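Local coordinates for secretion protein Snm4 (Mycobacterium xenopi, PDB 7B7J), which probably forms part of the membrane pore complex of the mycobacterial ESX-5 type VII secretion system, to which it contributes this cytosolic ubiquitin-like domain, at residues A[48-53]-A[100-105]; A[23-28]-A[32-37]; A[81-86]-A[92-97]. All coordinates share one frame; numbering follows the deposited sequence.

Interaction 1. Residues A[48-53]-A[100-105]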
loop_
_atom_site.group_PDB
_atom_site.type_symbol
_atom_site.label_atom_id
_atom_site.label_comp_id
_atom_site.label_asym_id
_atom_site.label_seq_id
_atom_site.Cartn_x
_atom_site.Cartn_y
_atom_site.Cartn_z
ATOM N N PRO A 48 -5.263 -7.124 0.854
ATOM C CA PRO A 48 -5.392 -7.362 -0.630
ATOM C C PRO A 48 -4.284 -6.805 -1.531
ATOM O O PRO A 48 -3.830 -7.491 -2.518
ATOM C CB PRO A 48 -6.821 -6.857 -0.964
ATOM C CG PRO A 48 -7.540 -7.076 0.284
ATOM C CD PRO A 48 -6.585 -6.828 1.425
ATOM N N LEU A 49 -3.786 -5.647 -1.217
ATOM C CA LEU A 49 -2.716 -4.966 -1.925
ATOM C C LEU A 49 -1.417 -5.671 -1.670
ATOM O O LEU A 49 -0.663 -5.819 -2.749
ATOM C CB LEU A 49 -2.736 -3.484 -1.486
ATOM C CG LEU A 49 -1.767 -2.620 -2.213
ATOM C CD1 LEU A 49 -1.991 -2.610 -3.779
ATOM C CD2 LEU A 49 -1.742 -1.170 -1.698
ATOM N N LEU A 50 -1.102 -6.066 -0.495
ATOM C CA LEU A 50 0.112 -6.852 -0.303
ATOM C C LEU A 50 0.133 -8.096 -1.252
ATOM O O LEU A 50 1.209 -8.515 -1.746
ATOM C CB LEU A 50 0.148 -7.224 1.218
ATOM C CG LEU A 50 1.420 -8.018 1.643
ATOM C CD1 LEU A 50 2.848 -7.414 1.331
ATOM C CD2 LEU A 50 1.236 -8.336 3.186
ATOM N N LYS A 51 -1.017 -8.724 -1.465
ATOM C CA LYS A 51 -1.038 -9.940 -2.314
ATOM C C LYS A 51 -0.752 -9.574 -3.779
ATOM O O LYS A 51 0.003 -10.294 -4.420
ATOM C CB LYS A 51 -2.367 -10.683 -2.176
ATOM C CG LYS A 51 -2.341 -11.863 -1.217
ATOM C CD LYS A 51 -3.467 -12.835 -1.455
ATOM C CE LYS A 51 -3.050 -14.036 -2.275
ATOM N NZ LYS A 51 -3.679 -15.278 -1.771
ATOM N N VAL A 52 -1.364 -8.489 -4.262
ATOM C CA VAL A 52 -1.110 -8.092 -5.684
ATOM C C VAL A 52 0.351 -7.725 -5.761
ATOM O O VAL A 52 0.972 -7.975 -6.823
ATOM C CB VAL A 52 -2.111 -6.917 -5.982
ATOM C CG1 VAL A 52 -1.663 -6.056 -7.111
ATOM C CG2 VAL A 52 -3.465 -7.565 -6.209
ATOM N N VAL A 53 0.845 -6.898 -4.816
ATOM C CA VAL A 53 2.267 -6.533 -4.788
ATOM C C VAL A 53 3.134 -7.748 -4.943
ATOM O O VAL A 53 4.218 -7.737 -5.663
ATOM C CB VAL A 53 2.572 -5.568 -3.703
ATOM C CG1 VAL A 53 4.073 -5.500 -3.373
ATOM C CG2 VAL A 53 1.896 -4.260 -3.932
ATOM N N LEU A 100 2.669 6.071 -2.595
ATOM C CA LEU A 100 2.583 5.507 -1.207
ATOM C C LEU A 100 3.601 4.389 -1.042
ATOM O O LEU A 100 3.873 3.696 -2.001
ATOM C CB LEU A 100 1.178 4.962 -0.981
ATOM C CG LEU A 100 -0.006 5.890 -1.089
ATOM C CD1 LEU A 100 -1.282 5.072 -0.873
ATOM C CD2 LEU A 100 0.207 7.064 -0.124
ATOM N N TRP A 101 4.181 4.233 0.131
ATOM C CA TRP A 101 5.123 3.195 0.461
ATOM C C TRP A 101 4.425 2.155 1.350
ATOM O O TRP A 101 3.847 2.452 2.292
ATOM C CB TRP A 101 6.342 3.791 1.126
ATOM C CG TRP A 101 7.333 4.444 0.166
ATOM C CD1 TRP A 101 8.595 3.985 -0.077
ATOM C CD2 TRP A 101 7.251 5.753 -0.488
ATOM N NE1 TRP A 101 9.277 4.789 -0.944
ATOM C CE2 TRP A 101 8.489 5.908 -1.229
ATOM C CE3 TRP A 101 6.245 6.769 -0.492
ATOM C CZ2 TRP A 101 8.755 7.096 -1.977
ATOM C CZ3 TRP A 101 6.485 7.883 -1.286
ATOM C CH2 TRP A 101 7.690 8.006 -1.957
ATOM N N LEU A 102 4.493 0.931 0.898
ATOM C CA LEU A 102 3.896 -0.159 1.692
ATOM C C LEU A 102 4.943 -0.627 2.652
ATOM O O LEU A 102 6.059 -1.097 2.211
ATOM C CB LEU A 102 3.437 -1.225 0.698
ATOM C CG LEU A 102 2.774 -2.455 1.333
ATOM C CD1 LEU A 102 1.522 -2.130 2.150
ATOM C CD2 LEU A 102 2.458 -3.410 0.151
ATOM N N LYS A 103 4.731 -0.534 3.989
ATOM C CA LYS A 103 5.804 -0.700 4.928
ATOM C C LYS A 103 5.227 -1.598 6.075
ATOM O O LYS A 103 4.084 -1.513 6.386
ATOM C CB LYS A 103 6.185 0.679 5.546
ATOM C CG LYS A 103 6.893 1.641 4.630
ATOM C CD LYS A 103 7.411 2.849 5.159
ATOM C CE LYS A 103 8.826 2.626 5.675
ATOM N NZ LYS A 103 9.153 3.618 6.737
ATOM N N PHE A 104 6.077 -2.321 6.722
ATOM C CA PHE A 104 5.733 -3.218 7.847
ATOM C C PHE A 104 6.309 -2.611 9.096
ATOM O O PHE A 104 7.455 -2.340 9.172
ATOM C CB PHE A 104 6.238 -4.642 7.657
ATOM C CG PHE A 104 5.806 -5.651 8.689
ATOM C CD1 PHE A 104 4.487 -6.056 8.850
ATOM C CD2 PHE A 104 6.676 -6.062 9.670
ATOM C CE1 PHE A 104 4.029 -6.915 9.822
ATOM C CE2 PHE A 104 6.244 -6.934 10.666
ATOM C CZ PHE A 104 4.910 -7.351 10.776
ATOM N N LEU A 105 5.491 -2.443 10.083
ATOM C CA LEU A 105 6.040 -1.992 11.342
ATOM C C LEU A 105 6.024 -3.089 12.368
ATOM O O LEU A 105 4.921 -3.610 12.682
ATOM C CB LEU A 105 5.276 -0.770 11.765
ATOM C CG LEU A 105 5.906 -0.264 13.083
ATOM C CD1 LEU A 105 7.441 -0.204 13.112
ATOM C CD2 LEU A 105 5.390 1.122 13.328
#
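Leu102 reaches from its strand to the helix that lies across the sheet, and it meets Leu50 and Val53 there. Its CB sets the side chain off toward the helix. CG then stands anti to the backbone N (chi1 -180°), which carries the branch point onward and delivers one methyl, CD2, to the helical surface. CD2 lies 4.2 Å from Leu50 CA and also 4.2 Å from Leu50 CD1, so it rests against both the backbone of that residue and the end of its side chain. The same methyl stands 4.2 Å from Val53 CG2, one turn nearer the helix C-terminus than Leu49. The Leu50 and Leu102 side chains cross at about a right angle, with CD2 of Leu102 set against CA and CD1 of Leu50 together. Leu49 also turns its CB toward the strand, but it approaches Leu102 less closely and packs on Ile25 and Leu75.

This is the central packing of a beta-grasp domain, in which helix 42-60 lies against one face of the mixed sheet. Leucine suits the strand position because it is long enough to bring a methyl, CD2, to the helix. Valine, branched at CB, presents CG2 close to the helix backbone, which is already bonded internally, as by Val53 N to Leu49 O (2.8 Å). No hydrogen bond crosses between the two segments. Cohesion here therefore rests on dispersion and the exclusion of water, with Leu75 also packing on Leu102.

Interaction 2. Residues A[23-28]-A[32-37]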
loop_
_atom_site.group_PDB
_atom_site.type_symbol
_atom_site.label_atom_id
_atom_site.label_comp_id
_atom_site.label_asym_id
_atom_site.label_seq_id
_atom_site.Cartn_x
_atom_site.Cartn_y
_atom_site.Cartn_z
ATOM N N VAL A 23 -2.650 5.046 -8.312
ATOM C CA VAL A 23 -1.641 5.312 -7.306
ATOM C C VAL A 23 -0.403 4.569 -7.702
ATOM O O VAL A 23 -0.538 3.480 -8.158
ATOM C CB VAL A 23 -2.199 5.011 -5.956
ATOM C CG1 VAL A 23 -3.543 5.587 -5.588
ATOM C CG2 VAL A 23 -2.406 3.625 -5.629
ATOM N N ALA A 24 0.699 5.101 -7.289
ATOM C CA ALA A 24 1.988 4.424 -7.387
ATOM C C ALA A 24 2.356 3.818 -6.000
ATOM O O ALA A 24 2.287 4.604 -5.038
ATOM C CB ALA A 24 2.924 5.416 -7.803
ATOM N N ILE A 25 2.508 2.511 -5.936
ATOM C CA ILE A 25 2.914 1.791 -4.714
ATOM C C ILE A 25 4.408 1.439 -4.733
ATOM O O ILE A 25 4.842 0.837 -5.770
ATOM C CB ILE A 25 2.005 0.558 -4.435
ATOM C CG1 ILE A 25 0.553 0.980 -4.518
ATOM C CG2 ILE A 25 2.383 -0.054 -3.143
ATOM C CD1 ILE A 25 0.088 1.848 -3.406
ATOM N N MET A 26 5.153 1.911 -3.729
ATOM C CA MET A 26 6.563 1.506 -3.700
ATOM C C MET A 26 6.617 0.283 -2.779
ATOM O O MET A 26 6.245 0.419 -1.557
ATOM C CB MET A 26 7.435 2.641 -3.254
ATOM C CG MET A 26 7.261 3.867 -3.977
ATOM S SD MET A 26 7.886 3.654 -5.698
ATOM C CE MET A 26 9.560 3.170 -5.563
ATOM N N ALA A 27 7.333 -0.787 -3.202
ATOM C CA ALA A 27 7.547 -1.965 -2.327
ATOM C C ALA A 27 8.882 -2.492 -2.683
ATOM O O ALA A 27 9.127 -2.719 -3.896
ATOM C CB ALA A 27 6.518 -3.053 -2.655
ATOM N N ALA A 28 9.777 -2.807 -1.786
ATOM C CA ALA A 28 11.065 -3.373 -2.160
ATOM C C ALA A 28 11.758 -2.599 -3.289
ATOM O O ALA A 28 12.372 -3.277 -4.128
ATOM C CB ALA A 28 10.953 -4.856 -2.571
ATOM N N ILE A 32 4.938 0.046 -8.469
ATOM C CA ILE A 32 3.776 -0.682 -9.056
ATOM C C ILE A 32 2.545 0.231 -9.175
ATOM O O ILE A 32 2.172 0.806 -8.206
ATOM C CB ILE A 32 3.469 -1.853 -8.138
ATOM C CG1 ILE A 32 4.688 -2.781 -7.995
ATOM C CG2 ILE A 32 2.239 -2.647 -8.562
ATOM C CD1 ILE A 32 4.624 -3.505 -6.721
ATOM N N ALA A 33 2.050 0.383 -10.409
ATOM C CA ALA A 33 0.908 1.252 -10.641
ATOM C C ALA A 33 -0.345 0.387 -10.375
ATOM O O ALA A 33 -0.477 -0.742 -10.960
ATOM C CB ALA A 33 0.909 1.698 -12.096
ATOM N N VAL A 34 -1.311 0.933 -9.658
ATOM C CA VAL A 34 -2.611 0.249 -9.485
ATOM C C VAL A 34 -3.744 1.201 -9.548
ATOM O O VAL A 34 -3.580 2.292 -9.111
ATOM C CB VAL A 34 -2.595 -0.434 -8.078
ATOM C CG1 VAL A 34 -1.699 -1.659 -8.013
ATOM C CG2 VAL A 34 -2.256 0.410 -6.970
ATOM N N VAL A 35 -4.838 0.691 -9.911
ATOM C CA VAL A 35 -6.180 1.324 -9.841
ATOM C C VAL A 35 -6.875 0.827 -8.622
ATOM O O VAL A 35 -7.202 -0.360 -8.567
ATOM C CB VAL A 35 -6.958 1.187 -11.132
ATOM C CG1 VAL A 35 -8.254 1.997 -11.078
ATOM C CG2 VAL A 35 -6.278 1.626 -12.488
ATOM N N LEU A 36 -7.154 1.758 -7.711
ATOM C CA LEU A 36 -7.807 1.401 -6.390
ATOM C C LEU A 36 -9.170 2.088 -6.208
ATOM O O LEU A 36 -9.398 3.199 -6.698
ATOM C CB LEU A 36 -6.975 1.644 -5.230
ATOM C CG LEU A 36 -5.617 1.014 -5.200
ATOM C CD1 LEU A 36 -4.712 1.504 -4.036
ATOM C CD2 LEU A 36 -5.805 -0.471 -5.128
ATOM N N ASP A 37 -10.093 1.440 -5.535
ATOM C CA ASP A 37 -11.346 2.140 -5.135
ATOM C C ASP A 37 -10.934 3.384 -4.310
ATOM O O ASP A 37 -10.349 3.231 -3.256
ATOM C CB ASP A 37 -12.228 1.197 -4.338
ATOM C CG ASP A 37 -13.630 1.633 -3.897
ATOM O OD1 ASP A 37 -13.823 2.698 -3.484
ATOM O OD2 ASP A 37 -14.397 0.734 -3.792
#
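The first beta hairpin of the ubiquitin-like fold is formed here, where strand 20-27 turns back along strand 30-37, an outermost strand of the sheet within this chain. Two hydrogen-bonded pairs join the two segments, and a backbone bond between Leu36 and Ala21 continues the pairing beyond them. At Val23 and Val34, Val23 N to Val34 O spans 3.0 Å and Val34 N to Val23 O 3.1 Å. At Ile25 and Ile32 the bonds are slightly shorter, Ile25 N reaching Ile32 O at 2.9 Å and Ile32 N reaching Ile25 O at 2.8 Å. Between the two pairs sits the non-hydrogen-bonded pair Ala24 and Ala33. The strand directions differ by 137°, well short of strict antiparallel, as expected of a strongly twisted hairpin.

The small methyls of Ala24 and Ala33 lie on one face; Val23, Ile25, Ile32 and Val34 point to the opposite one. CG2 of Val23 meets CG2 of Val34 at 3.5 Å, tighter than usual for two methyls; in both valines this branch lies between the backbone N and the carbonyl carbon (chi1 -49° and -73°). Leu36 CD1 closes on the same Val23 CG2 at 3.5 Å, the two side chains crossing at about a right angle. Ile25 CG1 then touches Val34 CG2 at 3.8 Å.

Beta-branched residues suit these extended positions, and Ile25 and Ile32 also pack against helix 42-60. The N-H and C=O groups of the two hydrogen-bonded pairs are thus satisfied across the hairpin, beside an apolar face whose buried part, Val23, Ile25 and Ile32, belongs to the core, while Val34 and Leu36 lie nearer its margin.

Interaction 3. Residues A[81-86]-A[92-97]; sequences TPLRPN and QEVYDG
Gln92 reaches out with its primary amide to grip the backbone of Arg84 at two points. OE1 accepts a bond from Arg84 N at 2.8 Å, the donor tilted 15° from the carbonyl plane of the amide. In return NE2 gives a bond to Arg84 O at 3.2 Å; this longer bond is also less straight, Arg84 O lying out of the plane of the amide. A glutamine suits the task because it carries acceptor and donor side by side, and its chain, extended beyond CG (chi2 -176°), holds both within bonding distance. NE2 has a second, weak bond to Ser88 O. Beside the amide, Leu83 CB lies 3.7 Å from OE1, while Leu83 CD2 meets buried Val94 CG2 at 4.1 Å; Leu89 packs on both of these apolar residues.

The other side is looser. Arg84 lays its CB against OE1 at 3.5 Å, but its chain bends at chi3 and the guanidinium leads away at the surface, its plane 85° from that of the amide.

The amide pairs with the N-H and C=O of one residue, much as a residue in a hydrogen-bonded antiparallel pair does. Here it ties together two parts of the irregular connection between strands 70-76 and 99-107 of the beta-grasp fold.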
loop_
_atom_site.group_PDB
_atom_site.type_symbol
_atom_site.label_atom_id
_atom_site.label_comp_id
_atom_site.label_asym_id
_atom_site.label_seq_id
_atom_site.Cartn_x
_atom_site.Cartn_y
_atom_site.Cartn_z
ATOM N N THR A 81 4.702 9.015 7.393
ATOM C CA THR A 81 3.310 9.147 7.898
ATOM C C THR A 81 2.387 8.083 7.371
ATOM O O THR A 81 2.120 7.943 6.197
ATOM C CB THR A 81 2.689 10.553 7.674
ATOM O OG1 THR A 81 3.617 11.438 8.185
ATOM C CG2 THR A 81 1.304 10.787 8.294
ATOM N N PRO A 82 1.703 7.343 8.262
ATOM C CA PRO A 82 0.820 6.288 7.789
ATOM C C PRO A 82 -0.563 6.821 7.421
ATOM O O PRO A 82 -1.057 7.675 8.169
ATOM C CB PRO A 82 0.797 5.330 8.999
ATOM C CG PRO A 82 1.031 6.214 10.097
ATOM C CD PRO A 82 1.969 7.301 9.762
ATOM N N LEU A 83 -1.141 6.278 6.417
ATOM C CA LEU A 83 -2.588 6.537 6.159
ATOM C C LEU A 83 -3.385 5.970 7.344
ATOM O O LEU A 83 -3.011 4.865 7.835
ATOM C CB LEU A 83 -3.118 5.955 4.844
ATOM C CG LEU A 83 -2.469 6.537 3.534
ATOM C CD1 LEU A 83 -3.133 5.986 2.321
ATOM C CD2 LEU A 83 -2.382 8.041 3.570
ATOM N N ARG A 84 -4.514 6.481 7.729
ATOM C CA ARG A 84 -5.504 6.037 8.708
ATOM C C ARG A 84 -6.222 4.877 8.143
ATOM O O ARG A 84 -6.646 4.935 7.003
ATOM C CB ARG A 84 -6.420 7.219 9.116
ATOM C CG ARG A 84 -5.583 8.260 9.836
ATOM C CD ARG A 84 -6.188 9.514 10.249
ATOM N NE ARG A 84 -7.123 8.956 11.184
ATOM C CZ ARG A 84 -8.058 9.628 11.820
ATOM N NH1 ARG A 84 -8.200 10.912 11.572
ATOM N NH2 ARG A 84 -8.819 9.007 12.719
ATOM N N PRO A 85 -6.434 3.891 8.854
ATOM C CA PRO A 85 -7.050 2.685 8.319
ATOM C C PRO A 85 -8.521 2.936 8.033
ATOM O O PRO A 85 -9.082 2.246 7.106
ATOM C CB PRO A 85 -6.876 1.643 9.418
ATOM C CG PRO A 85 -6.759 2.539 10.622
ATOM C CD PRO A 85 -5.846 3.664 10.209
ATOM N N ASN A 86 -9.114 3.757 8.859
ATOM C CA ASN A 86 -10.599 3.908 8.826
ATOM C C ASN A 86 -11.084 4.962 7.770
ATOM O O ASN A 86 -12.255 5.108 7.586
ATOM C CB ASN A 86 -11.136 4.364 10.165
ATOM C CG ASN A 86 -10.373 5.601 10.682
ATOM O OD1 ASN A 86 -9.103 5.700 10.811
ATOM N ND2 ASN A 86 -11.184 6.570 11.139
ATOM N N GLN A 92 -8.305 11.231 2.652
ATOM C CA GLN A 92 -6.952 11.481 3.124
ATOM C C GLN A 92 -6.231 12.290 2.064
ATOM O O GLN A 92 -4.988 12.315 2.114
ATOM C CB GLN A 92 -6.257 10.171 3.547
ATOM C CG GLN A 92 -7.048 9.592 4.673
ATOM C CD GLN A 92 -6.354 8.377 5.167
ATOM O OE1 GLN A 92 -5.475 8.525 6.063
ATOM N NE2 GLN A 92 -6.812 7.207 4.796
ATOM N N GLU A 93 -6.865 12.709 1.018
ATOM C CA GLU A 93 -6.298 13.558 -0.075
ATOM C C GLU A 93 -5.209 12.823 -0.778
ATOM O O GLU A 93 -4.192 13.379 -1.224
ATOM C CB GLU A 93 -5.726 14.822 0.503
ATOM C CG GLU A 93 -6.718 15.734 1.113
ATOM C CD GLU A 93 -6.063 17.034 1.596
ATOM O OE1 GLU A 93 -6.354 18.070 1.040
ATOM O OE2 GLU A 93 -5.148 17.012 2.482
ATOM N N VAL A 94 -5.429 11.551 -1.101
ATOM C CA VAL A 94 -4.543 10.794 -1.972
ATOM C C VAL A 94 -5.289 10.719 -3.315
ATOM O O VAL A 94 -6.402 10.185 -3.434
ATOM C CB VAL A 94 -4.293 9.347 -1.477
ATOM C CG1 VAL A 94 -3.328 8.597 -2.421
ATOM C CG2 VAL A 94 -3.790 9.409 -0.042
ATOM N N TYR A 95 -4.692 11.310 -4.286
ATOM C CA TYR A 95 -5.309 11.437 -5.676
ATOM C C TYR A 95 -4.478 10.767 -6.761
ATOM O O TYR A 95 -3.357 10.273 -6.522
ATOM C CB TYR A 95 -5.341 12.878 -5.923
ATOM C CG TYR A 95 -6.207 13.635 -4.943
ATOM C CD1 TYR A 95 -7.444 13.172 -4.529
ATOM C CD2 TYR A 95 -5.661 14.728 -4.341
ATOM C CE1 TYR A 95 -8.214 13.871 -3.587
ATOM C CE2 TYR A 95 -6.438 15.466 -3.452
ATOM C CZ TYR A 95 -7.690 15.049 -3.094
ATOM O OH TYR A 95 -8.414 15.860 -2.236
ATOM N N ASP A 96 -5.064 10.796 -7.991
ATOM C CA ASP A 96 -4.341 10.187 -9.143
ATOM C C ASP A 96 -2.891 10.609 -9.118
ATOM O O ASP A 96 -2.636 11.900 -9.216
ATOM C CB ASP A 96 -5.076 10.504 -10.412
ATOM C CG ASP A 96 -6.450 9.868 -10.530
ATOM O OD1 ASP A 96 -6.620 8.761 -10.079
ATOM O OD2 ASP A 96 -7.278 10.453 -11.299
ATOM N N GLY A 97 -2.022 9.720 -9.334
ATOM C CA GLY A 97 -0.589 10.006 -9.497
ATOM C C GLY A 97 0.186 10.030 -8.154
ATOM O O GLY A 97 1.444 10.080 -8.200
#

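Interactions 1 and 2 share one sheet, their centres about 9 Å apart. Strand 99-107 runs parallel beside strand 20-27, joined to it by probable hydrogen bonds such as Leu100 O to Met26 N at 2.8 Å. The helix of interaction 1 also touches the hairpin, since Val53 CG1 lies 3.5 Å from Ala27 CB. Interaction 3 is nested in the loop that interaction 1 closes, its centre about 13 Å from that contact, and Leu83 CD1 reaches Leu100 CD1 at 3.8 Å. Interactions 2 and 3, centred about 12 Å apart, do not touch. Together they describe a ubiquitin-like core with its hairpin edge and its long loop.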